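Local atomic coordinates of probable zinc protease PqqL (Escherichia coli, PDB entry 6OFT), a protein that probably acts as a periplasmic zinc-dependent endopeptidase of the M16 family, this chain being the first half of the enzyme. Residues Q285-R290 with M339-T344; A258-L263 with F321-A326; D357-R362 with R407-I412; D328-D333 with A442-S447. All coordinates share one frame; numbering follows the deposited sequence.

Contact 1 of 4, residues Q285-R290 with M339-T344; sequences QLFNQR and MAELAT
The carboxylate of Glu341 lies flat against the ring of Phe287, the two planes only 21° apart, with OE2 3.2 Å from Phe287 CD2 and toward the rim of that face. Both side chains leave their helices with CG opposite the backbone N (chi1 -179° for Phe287, -155° for Glu341), which lets them span segment axes 11.5 Å apart. Leu342 CD2 meets Phe287 CE2 at 3.8 Å. Arg290 bends at chi3; its NH1 touches Thr344 CG2 and gives a hydrogen bond to a water 2.8 Å away, which in turn bonds weakly to Thr344 O, while NH2 pairs with Glu354. An alanine in place of Phe287 is likely to strip the Glu341 carboxylate of its stacking surface and open a gap beside Leu342. Helices 271-296 and 331-348 of the M16 inactive-domain region are thus joined through long side chains. Glu341 OE1 is buried without a partner, and OE2 sits 3.1 Å from the acceptor Phe287 O, so the carboxyl group may be partly protonated.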
loop_
_atom_site.group_PDB
_atom_site.type_symbol
_atom_site.label_atom_id
_atom_site.label_comp_id
_atom_site.label_asym_id
_atom_site.label_seq_id
_atom_site.Cartn_x
_atom_site.Cartn_y
_atom_site.Cartn_z
ATOM N N GLN A 285 -16.454 -2.678 6.868
ATOM C CA GLN A 285 -17.216 -3.822 6.373
ATOM C C GLN A 285 -18.718 -3.710 6.655
ATOM O O GLN A 285 -19.518 -4.023 5.776
ATOM C CB GLN A 285 -16.674 -5.159 6.908
ATOM C CG GLN A 285 -17.402 -6.368 6.277
ATOM C CD GLN A 285 -16.747 -7.701 6.522
ATOM O OE1 GLN A 285 -15.609 -7.787 6.994
ATOM N NE2 GLN A 285 -17.459 -8.775 6.186
ATOM N N LEU A 286 -19.097 -3.269 7.866
ATOM C CA LEU A 286 -20.503 -3.135 8.249
ATOM C C LEU A 286 -21.227 -2.121 7.357
ATOM O O LEU A 286 -22.348 -2.390 6.921
ATOM C CB LEU A 286 -20.627 -2.788 9.733
ATOM C CG LEU A 286 -20.399 -3.937 10.729
ATOM C CD1 LEU A 286 -20.019 -3.395 12.081
ATOM C CD2 LEU A 286 -21.631 -4.822 10.860
ATOM N N PHE A 287 -20.551 -0.994 7.025
ATOM C CA PHE A 287 -21.079 0.026 6.120
ATOM C C PHE A 287 -21.353 -0.626 4.752
ATOM O O PHE A 287 -22.449 -0.485 4.219
ATOM C CB PHE A 287 -20.073 1.184 5.964
ATOM C CG PHE A 287 -20.570 2.291 5.064
ATOM C CD1 PHE A 287 -20.400 2.218 3.680
ATOM C CD2 PHE A 287 -21.212 3.403 5.593
ATOM C CE1 PHE A 287 -20.852 3.245 2.849
ATOM C CE2 PHE A 287 -21.676 4.425 4.758
ATOM C CZ PHE A 287 -21.488 4.337 3.395
ATOM N N ASN A 288 -20.341 -1.339 4.204
ATOM C CA ASN A 288 -20.383 -2.059 2.924
ATOM C C ASN A 288 -21.525 -3.052 2.887
ATOM O O ASN A 288 -22.266 -3.089 1.907
ATOM C CB ASN A 288 -19.040 -2.772 2.654
ATOM C CG ASN A 288 -17.933 -1.808 2.328
ATOM O OD1 ASN A 288 -18.199 -0.652 2.029
ATOM N ND2 ASN A 288 -16.670 -2.250 2.371
ATOM N N GLN A 289 -21.650 -3.857 3.962
ATOM C CA GLN A 289 -22.686 -4.873 4.168
ATOM C C GLN A 289 -24.068 -4.220 4.075
ATOM O O GLN A 289 -24.848 -4.612 3.211
ATOM C CB GLN A 289 -22.465 -5.594 5.524
ATOM C CG GLN A 289 -23.524 -6.633 5.903
ATOM C CD GLN A 289 -23.102 -7.502 7.069
ATOM O OE1 GLN A 289 -23.504 -7.290 8.219
ATOM N NE2 GLN A 289 -22.294 -8.521 6.792
ATOM N N ARG A 290 -24.332 -3.169 4.886
ATOM C CA ARG A 290 -25.621 -2.471 4.874
ATOM C C ARG A 290 -25.980 -1.907 3.512
ATOM O O ARG A 290 -27.083 -2.164 3.049
ATOM C CB ARG A 290 -25.722 -1.397 5.962
ATOM C CG ARG A 290 -27.177 -1.183 6.358
ATOM C CD ARG A 290 -27.338 -0.177 7.454
ATOM N NE ARG A 290 -27.125 -0.770 8.770
ATOM C CZ ARG A 290 -27.151 -0.072 9.895
ATOM N NH1 ARG A 290 -27.400 1.230 9.870
ATOM N NH2 ARG A 290 -26.934 -0.669 11.056
ATOM N N MET A 339 -25.688 10.311 2.673
ATOM C CA MET A 339 -26.090 11.073 3.855
ATOM C C MET A 339 -27.060 10.287 4.737
ATOM O O MET A 339 -26.946 10.330 5.964
ATOM C CB MET A 339 -26.755 12.389 3.410
ATOM C CG MET A 339 -26.489 13.551 4.342
ATOM S SD MET A 339 -24.750 14.065 4.330
ATOM C CE MET A 339 -24.650 14.851 2.685
ATOM N N ALA A 340 -28.041 9.612 4.105
ATOM C CA ALA A 340 -29.068 8.805 4.768
ATOM C C ALA A 340 -28.433 7.642 5.514
ATOM O O ALA A 340 -28.799 7.418 6.663
ATOM C CB ALA A 340 -30.061 8.279 3.745
ATOM N N GLU A 341 -27.442 6.943 4.894
ATOM C CA GLU A 341 -26.767 5.813 5.540
ATOM C C GLU A 341 -25.865 6.252 6.696
ATOM O O GLU A 341 -25.825 5.574 7.714
ATOM C CB GLU A 341 -25.996 4.937 4.539
ATOM C CG GLU A 341 -25.827 3.512 5.060
ATOM C CD GLU A 341 -24.747 2.640 4.445
ATOM O OE1 GLU A 341 -24.619 2.634 3.200
ATOM O OE2 GLU A 341 -24.043 1.939 5.210
ATOM N N LEU A 342 -25.156 7.371 6.540
ATOM C CA LEU A 342 -24.267 7.891 7.585
ATOM C C LEU A 342 -25.069 8.368 8.806
ATOM O O LEU A 342 -24.672 8.094 9.933
ATOM C CB LEU A 342 -23.346 9.014 7.052
ATOM C CG LEU A 342 -22.286 8.648 6.000
ATOM C CD1 LEU A 342 -21.688 9.907 5.403
ATOM C CD2 LEU A 342 -21.169 7.768 6.579
ATOM N N ALA A 343 -26.208 9.041 8.573
ATOM C CA ALA A 343 -27.092 9.525 9.632
ATOM C C ALA A 343 -27.813 8.373 10.356
ATOM O O ALA A 343 -28.008 8.458 11.569
ATOM C CB ALA A 343 -28.104 10.505 9.066
ATOM N N THR A 344 -28.188 7.296 9.626
ATOM C CA THR A 344 -28.843 6.109 10.208
ATOM C C THR A 344 -27.902 5.440 11.249
ATOM O O THR A 344 -28.347 5.089 12.347
ATOM C CB THR A 344 -29.337 5.154 9.093
ATOM O OG1 THR A 344 -30.255 5.865 8.260
ATOM C CG2 THR A 344 -30.042 3.917 9.643
HETATM O O HOH W 1 -28.190 2.401 12.255
#

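Contact 2 of 4, residues A258-L263 with F321-A326; sequences ALYYRL and FFRVNA
Tyr260 and Phe321 form a non-hydrogen-bonded pair of antiparallel strands 256-264 and 317-326, neighbours in the five-stranded mixed sheet of the M16 inactive-domain region. Both side chains point the same way, rings 28° from parallel but barely overlapping. Phe321 CB lies over one Tyr260 face, 3.5 Å from the ring centroid (CH-pi), and Phe431 also stacks on this ring. Phe321 CG stands between its backbone N and carbonyl carbon (chi1 65°), and Tyr260 OH comes 4.2 Å above the Phe321 ring, over its centre. On the same side Arg323 lays a guanidinium face over Ala258 CB and turns an edge to the phenol: NH2 gives Tyr260 OH a weak bond of 2.8 Å and also pairs with Glu433. On the other side Phe322 CE1 meets Tyr261 CD2 edge to edge at 4.0 Å. A valine replacing Tyr260 would probably leave Phe321 CB and Phe431 without their aromatic surface and take from Arg323 NH2 its weak phenol acceptor. The phenol oxygen probably adds a little to the Glu433 salt bridge.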
loop_
_atom_site.group_PDB
_atom_site.type_symbol
_atom_site.label_atom_id
_atom_site.label_comp_id
_atom_site.label_asym_id
_atom_site.label_seq_id
_atom_site.Cartn_x
_atom_site.Cartn_y
_atom_site.Cartn_z
ATOM N N ALA A 258 -18.157 11.130 -2.152
ATOM C CA ALA A 258 -17.459 10.452 -1.077
ATOM C C ALA A 258 -17.127 11.410 0.070
ATOM O O ALA A 258 -16.878 12.598 -0.159
ATOM C CB ALA A 258 -16.183 9.803 -1.614
ATOM N N LEU A 259 -17.146 10.888 1.279
ATOM C CA LEU A 259 -16.677 11.624 2.477
ATOM C C LEU A 259 -15.390 10.936 2.952
ATOM O O LEU A 259 -15.438 9.737 3.137
ATOM C CB LEU A 259 -17.731 11.604 3.576
ATOM C CG LEU A 259 -17.286 12.174 4.918
ATOM C CD1 LEU A 259 -16.813 13.601 4.782
ATOM C CD2 LEU A 259 -18.392 12.101 5.947
ATOM N N TYR A 260 -14.298 11.666 3.055
ATOM C CA TYR A 260 -13.001 11.159 3.488
ATOM C C TYR A 260 -12.656 11.715 4.857
ATOM O O TYR A 260 -12.781 12.919 5.077
ATOM C CB TYR A 260 -11.901 11.624 2.521
ATOM C CG TYR A 260 -11.829 10.898 1.193
ATOM C CD1 TYR A 260 -12.720 11.195 0.164
ATOM C CD2 TYR A 260 -10.801 9.995 0.924
ATOM C CE1 TYR A 260 -12.629 10.567 -1.078
ATOM C CE2 TYR A 260 -10.707 9.352 -0.312
ATOM C CZ TYR A 260 -11.644 9.617 -1.299
ATOM O OH TYR A 260 -11.563 8.981 -2.516
ATOM N N TYR A 261 -12.228 10.850 5.735
ATOM C CA TYR A 261 -11.724 11.225 7.071
ATOM C C TYR A 261 -10.225 10.886 7.088
ATOM O O TYR A 261 -9.869 9.934 6.443
ATOM C CB TYR A 261 -12.460 10.479 8.182
ATOM C CG TYR A 261 -13.871 10.919 8.460
ATOM C CD1 TYR A 261 -14.137 12.061 9.183
ATOM C CD2 TYR A 261 -14.947 10.181 8.017
ATOM C CE1 TYR A 261 -15.423 12.475 9.455
ATOM C CE2 TYR A 261 -16.243 10.575 8.284
ATOM C CZ TYR A 261 -16.483 11.731 8.996
ATOM O OH TYR A 261 -17.743 12.144 9.274
ATOM N N ARG A 262 -9.392 11.643 7.758
ATOM C CA ARG A 262 -7.962 11.352 7.854
ATOM C C ARG A 262 -7.666 11.134 9.329
ATOM O O ARG A 262 -8.132 11.894 10.171
ATOM C CB ARG A 262 -7.081 12.473 7.271
ATOM C CG ARG A 262 -7.366 12.843 5.804
ATOM C CD ARG A 262 -6.243 13.678 5.188
ATOM N NE ARG A 262 -5.738 14.698 6.115
ATOM C CZ ARG A 262 -4.463 15.053 6.228
ATOM N NH1 ARG A 262 -3.540 14.504 5.441
ATOM N NH2 ARG A 262 -4.098 15.964 7.118
ATOM N N LEU A 263 -6.925 10.078 9.647
ATOM C CA LEU A 263 -6.658 9.743 11.056
ATOM C C LEU A 263 -5.357 8.951 11.223
ATOM O O LEU A 263 -4.940 8.296 10.263
ATOM C CB LEU A 263 -7.855 8.936 11.640
ATOM C CG LEU A 263 -8.182 7.565 11.007
ATOM C CD1 LEU A 263 -8.813 6.645 12.018
ATOM C CD2 LEU A 263 -9.112 7.702 9.798
ATOM N N PHE A 321 -12.655 6.447 3.905
ATOM C CA PHE A 321 -13.667 7.117 3.089
ATOM C C PHE A 321 -14.949 6.303 2.903
ATOM O O PHE A 321 -14.921 5.071 2.925
ATOM C CB PHE A 321 -13.112 7.578 1.738
ATOM C CG PHE A 321 -12.659 6.509 0.774
ATOM C CD1 PHE A 321 -13.538 5.978 -0.163
ATOM C CD2 PHE A 321 -11.336 6.076 0.761
ATOM C CE1 PHE A 321 -13.118 4.994 -1.061
ATOM C CE2 PHE A 321 -10.911 5.111 -0.155
ATOM C CZ PHE A 321 -11.800 4.593 -1.073
ATOM N N PHE A 322 -16.063 7.004 2.666
ATOM C CA PHE A 322 -17.379 6.404 2.433
ATOM C C PHE A 322 -17.882 6.955 1.117
ATOM O O PHE A 322 -18.092 8.157 0.991
ATOM C CB PHE A 322 -18.337 6.706 3.597
ATOM C CG PHE A 322 -17.803 6.251 4.937
ATOM C CD1 PHE A 322 -17.071 7.118 5.744
ATOM C CD2 PHE A 322 -18.022 4.956 5.388
ATOM C CE1 PHE A 322 -16.548 6.690 6.967
ATOM C CE2 PHE A 322 -17.505 4.526 6.617
ATOM C CZ PHE A 322 -16.773 5.396 7.401
ATOM N N ARG A 323 -18.014 6.079 0.116
ATOM C CA ARG A 323 -18.404 6.454 -1.236
ATOM C C ARG A 323 -19.700 5.819 -1.713
ATOM O O ARG A 323 -19.965 4.657 -1.418
ATOM C CB ARG A 323 -17.247 6.131 -2.201
ATOM C CG ARG A 323 -17.513 6.498 -3.671
ATOM C CD ARG A 323 -16.354 6.125 -4.571
ATOM N NE ARG A 323 -15.127 6.857 -4.244
ATOM C CZ ARG A 323 -14.889 8.116 -4.600
ATOM N NH1 ARG A 323 -15.796 8.801 -5.287
ATOM N NH2 ARG A 323 -13.744 8.700 -4.268
ATOM N N VAL A 324 -20.501 6.599 -2.471
ATOM C CA VAL A 324 -21.714 6.147 -3.137
ATOM C C VAL A 324 -21.567 6.534 -4.618
ATOM O O VAL A 324 -21.364 7.712 -4.930
ATOM C CB VAL A 324 -23.045 6.655 -2.504
ATOM C CG1 VAL A 324 -24.226 6.406 -3.437
ATOM C CG2 VAL A 324 -23.308 6.005 -1.144
ATOM N N ASN A 325 -21.650 5.537 -5.518
ATOM C CA ASN A 325 -21.562 5.739 -6.960
ATOM C C ASN A 325 -22.929 6.094 -7.525
ATOM O O ASN A 325 -23.928 5.435 -7.219
ATOM C CB ASN A 325 -20.958 4.521 -7.650
ATOM C CG ASN A 325 -19.613 4.112 -7.077
ATOM O OD1 ASN A 325 -19.400 2.950 -6.716
ATOM N ND2 ASN A 325 -18.685 5.059 -6.954
ATOM N N ALA A 326 -22.973 7.174 -8.315
ATOM C CA ALA A 326 -24.193 7.691 -8.917
ATOM C C ALA A 326 -24.674 6.913 -10.132
ATOM O O ALA A 326 -23.878 6.384 -10.914
ATOM C CB ALA A 326 -24.025 9.156 -9.272
#

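Contact 3 of 4, residues D357-R362 with R407-I412; sequences DVKSTR and RLWQQI
Lys359 sends its amine into the turn that follows helix 398-408 and bonds two backbone carbonyls there, Trp409 O and Ile412 O, each 2.8 Å from NZ. The chain is fully stretched beyond CG, with chi2 to chi4 all near 180°, so the amine crosses to the other segment at full reach while CE passes 3.3 Å from Trp409 O. The two bonds differ in approach: NZ lies in the carbonyl plane of Ile412 but 40° out of that of Trp409. Trp409 O is gripped twice, since Ile412 N reaches it at 3.0 Å from the opposite face, closing the 3-10 turn. The positive charge of the amine would probably be welcomed by the carbonyl dipoles gathered in this turn.

The indole of Trp409 points back to helix 352-371. Its CH2 touches Arg362 NE at 3.4 Å and Arg362 CB at 3.5 Å, with guanidinium and ring planes 76° apart, so no parallel stack forms. NH1 and NH2 of Arg362 bond elsewhere, to Gln285 OE1 and Ser281 OG. Those partners belong to helix 271-296, which also offers Ala278 and Met282 to the indole, while Leu363 and Leu366 of helix 352-371 also touch it; Trp409 is thus wedged where the three helical elements converge.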
loop_
_atom_site.group_PDB
_atom_site.type_symbol
_atom_site.label_atom_id
_atom_site.label_comp_id
_atom_site.label_asym_id
_atom_site.label_seq_id
_atom_site.Cartn_x
_atom_site.Cartn_y
_atom_site.Cartn_z
ATOM N N ASP A 357 -22.807 -11.503 12.242
ATOM C CA ASP A 357 -22.643 -12.004 10.874
ATOM C C ASP A 357 -21.275 -11.617 10.277
ATOM O O ASP A 357 -20.686 -12.427 9.580
ATOM C CB ASP A 357 -23.781 -11.547 9.961
ATOM C CG ASP A 357 -23.710 -12.150 8.566
ATOM O OD1 ASP A 357 -23.851 -13.393 8.443
ATOM O OD2 ASP A 357 -23.506 -11.386 7.604
ATOM N N VAL A 358 -20.774 -10.404 10.541
ATOM C CA VAL A 358 -19.456 -9.967 10.048
ATOM C C VAL A 358 -18.353 -10.872 10.640
ATOM O O VAL A 358 -17.559 -11.425 9.884
ATOM C CB VAL A 358 -19.218 -8.444 10.240
ATOM C CG1 VAL A 358 -17.727 -8.096 10.365
ATOM C CG2 VAL A 358 -19.839 -7.671 9.087
ATOM N N LYS A 359 -18.376 -11.092 11.973
ATOM C CA LYS A 359 -17.440 -11.956 12.686
ATOM C C LYS A 359 -17.462 -13.414 12.177
ATOM O O LYS A 359 -16.411 -13.921 11.778
ATOM C CB LYS A 359 -17.698 -11.907 14.193
ATOM C CG LYS A 359 -17.315 -10.578 14.838
ATOM C CD LYS A 359 -17.621 -10.640 16.310
ATOM C CE LYS A 359 -17.234 -9.376 17.024
ATOM N NZ LYS A 359 -17.510 -9.506 18.475
ATOM N N SER A 360 -18.641 -14.068 12.174
ATOM C CA SER A 360 -18.792 -15.456 11.717
ATOM C C SER A 360 -18.352 -15.702 10.267
ATOM O O SER A 360 -17.742 -16.742 10.008
ATOM C CB SER A 360 -20.216 -15.964 11.939
ATOM O OG SER A 360 -21.148 -15.371 11.053
ATOM N N THR A 361 -18.644 -14.772 9.335
ATOM C CA THR A 361 -18.250 -14.926 7.919
ATOM C C THR A 361 -16.746 -14.709 7.708
ATOM O O THR A 361 -16.155 -15.329 6.817
ATOM C CB THR A 361 -19.082 -14.036 6.985
ATOM O OG1 THR A 361 -18.946 -12.674 7.388
ATOM C CG2 THR A 361 -20.541 -14.447 6.931
ATOM N N ARG A 362 -16.135 -13.822 8.525
ATOM C CA ARG A 362 -14.697 -13.552 8.499
ATOM C C ARG A 362 -13.955 -14.737 9.104
ATOM O O ARG A 362 -12.973 -15.183 8.522
ATOM C CB ARG A 362 -14.354 -12.244 9.232
ATOM C CG ARG A 362 -14.543 -11.003 8.386
ATOM C CD ARG A 362 -14.616 -9.759 9.239
ATOM N NE ARG A 362 -13.293 -9.290 9.630
ATOM C CZ ARG A 362 -12.810 -8.077 9.385
ATOM N NH1 ARG A 362 -13.550 -7.173 8.747
ATOM N NH2 ARG A 362 -11.593 -7.753 9.782
ATOM N N ARG A 407 -10.260 -14.990 19.508
ATOM C CA ARG A 407 -10.100 -14.544 20.889
ATOM C C ARG A 407 -10.239 -13.015 21.081
ATOM O O ARG A 407 -10.954 -12.593 21.975
ATOM C CB ARG A 407 -8.768 -15.053 21.452
ATOM C CG ARG A 407 -8.467 -14.579 22.875
ATOM C CD ARG A 407 -7.213 -15.210 23.427
ATOM N NE ARG A 407 -6.031 -14.844 22.652
ATOM C CZ ARG A 407 -5.232 -13.828 22.947
ATOM N NH1 ARG A 407 -5.482 -13.064 24.006
ATOM N NH2 ARG A 407 -4.177 -13.568 22.191
ATOM N N LEU A 408 -9.515 -12.202 20.309
ATOM C CA LEU A 408 -9.536 -10.746 20.493
ATOM C C LEU A 408 -10.815 -10.056 20.008
ATOM O O LEU A 408 -11.177 -9.019 20.576
ATOM C CB LEU A 408 -8.297 -10.071 19.889
ATOM C CG LEU A 408 -6.949 -10.470 20.521
ATOM C CD1 LEU A 408 -5.807 -9.773 19.822
ATOM C CD2 LEU A 408 -6.911 -10.170 22.036
ATOM N N TRP A 409 -11.504 -10.611 18.985
ATOM C CA TRP A 409 -12.736 -9.994 18.482
ATOM C C TRP A 409 -13.881 -10.032 19.495
ATOM O O TRP A 409 -14.841 -9.292 19.317
ATOM C CB TRP A 409 -13.192 -10.588 17.139
ATOM C CG TRP A 409 -12.338 -10.278 15.942
ATOM C CD1 TRP A 409 -11.319 -9.377 15.864
ATOM C CD2 TRP A 409 -12.473 -10.847 14.631
ATOM N NE1 TRP A 409 -10.809 -9.348 14.587
ATOM C CE2 TRP A 409 -11.494 -10.244 13.810
ATOM C CE3 TRP A 409 -13.331 -11.810 14.067
ATOM C CZ2 TRP A 409 -11.336 -10.580 12.460
ATOM C CZ3 TRP A 409 -13.178 -12.137 12.728
ATOM C CH2 TRP A 409 -12.184 -11.535 11.943
ATOM N N GLN A 410 -13.772 -10.829 20.587
ATOM C CA GLN A 410 -14.835 -10.852 21.602
ATOM C C GLN A 410 -14.823 -9.549 22.446
ATOM O O GLN A 410 -15.807 -9.228 23.113
ATOM C CB GLN A 410 -14.836 -12.149 22.439
ATOM C CG GLN A 410 -13.622 -12.393 23.327
ATOM C CD GLN A 410 -13.349 -13.862 23.601
ATOM O OE1 GLN A 410 -13.319 -14.715 22.700
ATOM N NE2 GLN A 410 -13.099 -14.188 24.856
ATOM N N GLN A 411 -13.748 -8.753 22.317
ATOM C CA GLN A 411 -13.629 -7.427 22.927
ATOM C C GLN A 411 -14.308 -6.356 22.032
ATOM O O GLN A 411 -14.474 -5.211 22.455
ATOM C CB GLN A 411 -12.146 -7.073 23.153
ATOM C CG GLN A 411 -11.595 -7.742 24.398
ATOM C CD GLN A 411 -10.132 -7.504 24.550
ATOM O OE1 GLN A 411 -9.693 -6.403 24.881
ATOM N NE2 GLN A 411 -9.342 -8.534 24.301
ATOM N N ILE A 412 -14.675 -6.729 20.792
ATOM C CA ILE A 412 -15.349 -5.818 19.849
ATOM C C ILE A 412 -16.851 -5.986 20.007
ATOM O O ILE A 412 -17.378 -7.075 19.789
ATOM C CB ILE A 412 -14.857 -6.028 18.393
ATOM C CG1 ILE A 412 -13.314 -5.847 18.320
ATOM C CG2 ILE A 412 -15.608 -5.089 17.398
ATOM C CD1 ILE A 412 -12.679 -6.322 17.044
#

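Contact 4 of 4, residues D328-D333 with A442-S447; sequences DDNMQD and AKKALS
An inverse gamma turn centred on Asn330 leads into helix 331-348, and this junction packs against the C-terminal end of helix 439-444 without any hydrogen bond between the segments. The turn is closed by a weak bond of 2.8 Å from Met331 N to Asp329 O. That same carbonyl is overlain by Lys444, whose CD comes within 3.1 Å of Asp329 O. The lysine is extended beyond CG and runs beside Asn330, pointing the same way, and its NZ stops 3.9 Å from Asn330 OD1, too far for a bond. Asp329 OD2 is farther still from the amine, although the opposite charges may attract weakly; OD1 of this aspartate is bound by Asn438 ND2.

Met331 approaches from the first turn of its helix, CB lying 3.4 Å from Lys444 O and CG 3.8 Å from Ala445 N, where the chain leaves helical geometry. The methionine folds at chi2 (-55°) and chi3 (-80°) and packs on Gln434 and Val436 of strand 430-436, a member of the mixed five-stranded sheet of the M16 inactive-domain region. The strand-to-helix connection after 317-326 is brought here against the link between helices 439-444 and 448-459. Beyond Ala445, Leu446 turns its branches to segment 328-333: CD1 rests 3.8 Å from Met331 O, and CD2 meets Gln332 NE2 at 3.7 Å, the two side chains crossing at about a right angle. Leu446 O takes its partner from Gln434 NE2.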
loop_
_atom_site.group_PDB
_atom_site.type_symbol
_atom_site.label_atom_id
_atom_site.label_comp_id
_atom_site.label_asym_id
_atom_site.label_seq_id
_atom_site.Cartn_x
_atom_site.Cartn_y
_atom_site.Cartn_z
ATOM N N ASP A 328 -25.864 7.228 -13.487
ATOM C CA ASP A 328 -25.653 8.198 -14.569
ATOM C C ASP A 328 -25.075 9.530 -14.042
ATOM O O ASP A 328 -23.925 9.564 -13.581
ATOM C CB ASP A 328 -26.939 8.421 -15.409
ATOM C CG ASP A 328 -27.546 7.162 -15.998
ATOM O OD1 ASP A 328 -26.824 6.439 -16.729
ATOM O OD2 ASP A 328 -28.753 6.911 -15.750
ATOM N N ASP A 329 -25.893 10.604 -14.090
ATOM C CA ASP A 329 -25.572 11.973 -13.680
ATOM C C ASP A 329 -26.399 12.415 -12.460
ATOM O O ASP A 329 -26.366 13.587 -12.082
ATOM C CB ASP A 329 -25.809 12.928 -14.872
ATOM C CG ASP A 329 -25.034 12.557 -16.124
ATOM O OD1 ASP A 329 -23.971 11.905 -15.998
ATOM O OD2 ASP A 329 -25.490 12.914 -17.228
ATOM N N ASN A 330 -27.113 11.470 -11.833
ATOM C CA ASN A 330 -27.971 11.745 -10.693
ATOM C C ASN A 330 -27.150 11.931 -9.409
ATOM O O ASN A 330 -27.073 11.035 -8.562
ATOM C CB ASN A 330 -29.080 10.679 -10.577
ATOM C CG ASN A 330 -29.887 10.462 -11.852
ATOM O OD1 ASN A 330 -29.939 11.308 -12.765
ATOM N ND2 ASN A 330 -30.539 9.309 -11.941
ATOM N N MET A 331 -26.535 13.122 -9.280
ATOM C CA MET A 331 -25.699 13.489 -8.130
ATOM C C MET A 331 -26.495 13.654 -6.837
ATOM O O MET A 331 -25.975 13.348 -5.763
ATOM C CB MET A 331 -24.841 14.734 -8.430
ATOM C CG MET A 331 -23.947 14.592 -9.671
ATOM S SD MET A 331 -22.841 13.158 -9.659
ATOM C CE MET A 331 -21.534 13.765 -8.605
ATOM N N GLN A 332 -27.760 14.099 -6.938
ATOM C CA GLN A 332 -28.643 14.300 -5.785
ATOM C C GLN A 332 -28.983 12.979 -5.098
ATOM O O GLN A 332 -28.914 12.894 -3.869
ATOM C CB GLN A 332 -29.913 15.063 -6.184
ATOM C CG GLN A 332 -30.644 15.706 -5.006
ATOM C CD GLN A 332 -29.913 16.906 -4.459
ATOM O OE1 GLN A 332 -29.658 17.891 -5.164
ATOM N NE2 GLN A 332 -29.563 16.845 -3.184
ATOM N N ASP A 333 -29.285 11.941 -5.890
ATOM C CA ASP A 333 -29.614 10.613 -5.371
ATOM C C ASP A 333 -28.440 9.947 -4.674
ATOM O O ASP A 333 -28.643 9.281 -3.656
ATOM C CB ASP A 333 -30.205 9.715 -6.476
ATOM C CG ASP A 333 -31.612 10.100 -6.902
ATOM O OD1 ASP A 333 -32.075 9.591 -7.945
ATOM O OD2 ASP A 333 -32.251 10.909 -6.191
ATOM N N ALA A 442 -21.830 17.620 -13.888
ATOM C CA ALA A 442 -21.108 18.791 -13.359
ATOM C C ALA A 442 -22.072 19.852 -12.866
ATOM O O ALA A 442 -21.839 20.450 -11.815
ATOM C CB ALA A 442 -20.177 19.376 -14.416
ATOM N N LYS A 443 -23.165 20.074 -13.628
ATOM C CA LYS A 443 -24.243 21.013 -13.302
ATOM C C LYS A 443 -25.084 20.430 -12.155
ATOM O O LYS A 443 -25.654 21.188 -11.373
ATOM C CB LYS A 443 -25.113 21.264 -14.563
ATOM C CG LYS A 443 -26.248 22.288 -14.429
ATOM C CD LYS A 443 -25.800 23.728 -14.689
ATOM C CE LYS A 443 -26.929 24.611 -15.182
ATOM N NZ LYS A 443 -27.927 24.913 -14.119
ATOM N N LYS A 444 -25.152 19.089 -12.056
ATOM C CA LYS A 444 -25.913 18.379 -11.019
ATOM C C LYS A 444 -25.166 18.222 -9.686
ATOM O O LYS A 444 -25.812 18.010 -8.656
ATOM C CB LYS A 444 -26.427 17.024 -11.535
ATOM C CG LYS A 444 -27.739 17.198 -12.304
ATOM C CD LYS A 444 -28.213 15.938 -12.992
ATOM C CE LYS A 444 -29.511 16.157 -13.730
ATOM N NZ LYS A 444 -30.026 14.890 -14.311
ATOM N N ALA A 445 -23.820 18.360 -9.693
ATOM C CA ALA A 445 -22.995 18.248 -8.487
ATOM C C ALA A 445 -23.430 19.257 -7.415
ATOM O O ALA A 445 -23.758 20.402 -7.732
ATOM C CB ALA A 445 -21.521 18.431 -8.831
ATOM N N LEU A 446 -23.487 18.809 -6.157
ATOM C CA LEU A 446 -23.909 19.664 -5.053
ATOM C C LEU A 446 -22.780 20.605 -4.656
ATOM O O LEU A 446 -21.628 20.178 -4.561
ATOM C CB LEU A 446 -24.331 18.815 -3.831
ATOM C CG LEU A 446 -25.744 18.205 -3.797
ATOM C CD1 LEU A 446 -25.896 17.029 -4.783
ATOM C CD2 LEU A 446 -26.051 17.679 -2.408
ATOM N N SER A 447 -23.110 21.888 -4.418
ATOM C CA SER A 447 -22.135 22.865 -3.928
ATOM C C SER A 447 -21.976 22.610 -2.400
ATOM O O SER A 447 -22.833 21.931 -1.823
ATOM C CB SER A 447 -22.635 24.286 -4.185
ATOM O OG SER A 447 -22.726 24.551 -5.577
#

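In the fold
Contact 2 forms part of the five-stranded sheet against which the helices of contact 1 pack: their centres are 11 Å apart, and Phe287 CD2 meets Phe322 CD2 at 3.6 Å. Contact 3 joins contact 1 through helix 271-296, where Gln285 OE1 and Arg362 NH1 lie 2.8 Å apart in a probable hydrogen bond. Contact 4 shares helix 331-348 with contact 1 and touches contact 2 where Ala326 CB lies 4.2 Å from Met331 SD. Contacts 3 and 4 stand about 38 Å apart, centre to centre. All four lie away from the predicted zinc ligands His54, His58 and Glu134 and the predicted proton acceptor Glu57; a glycerol, probably from crystallisation, sits by Tyr261 of contact 2.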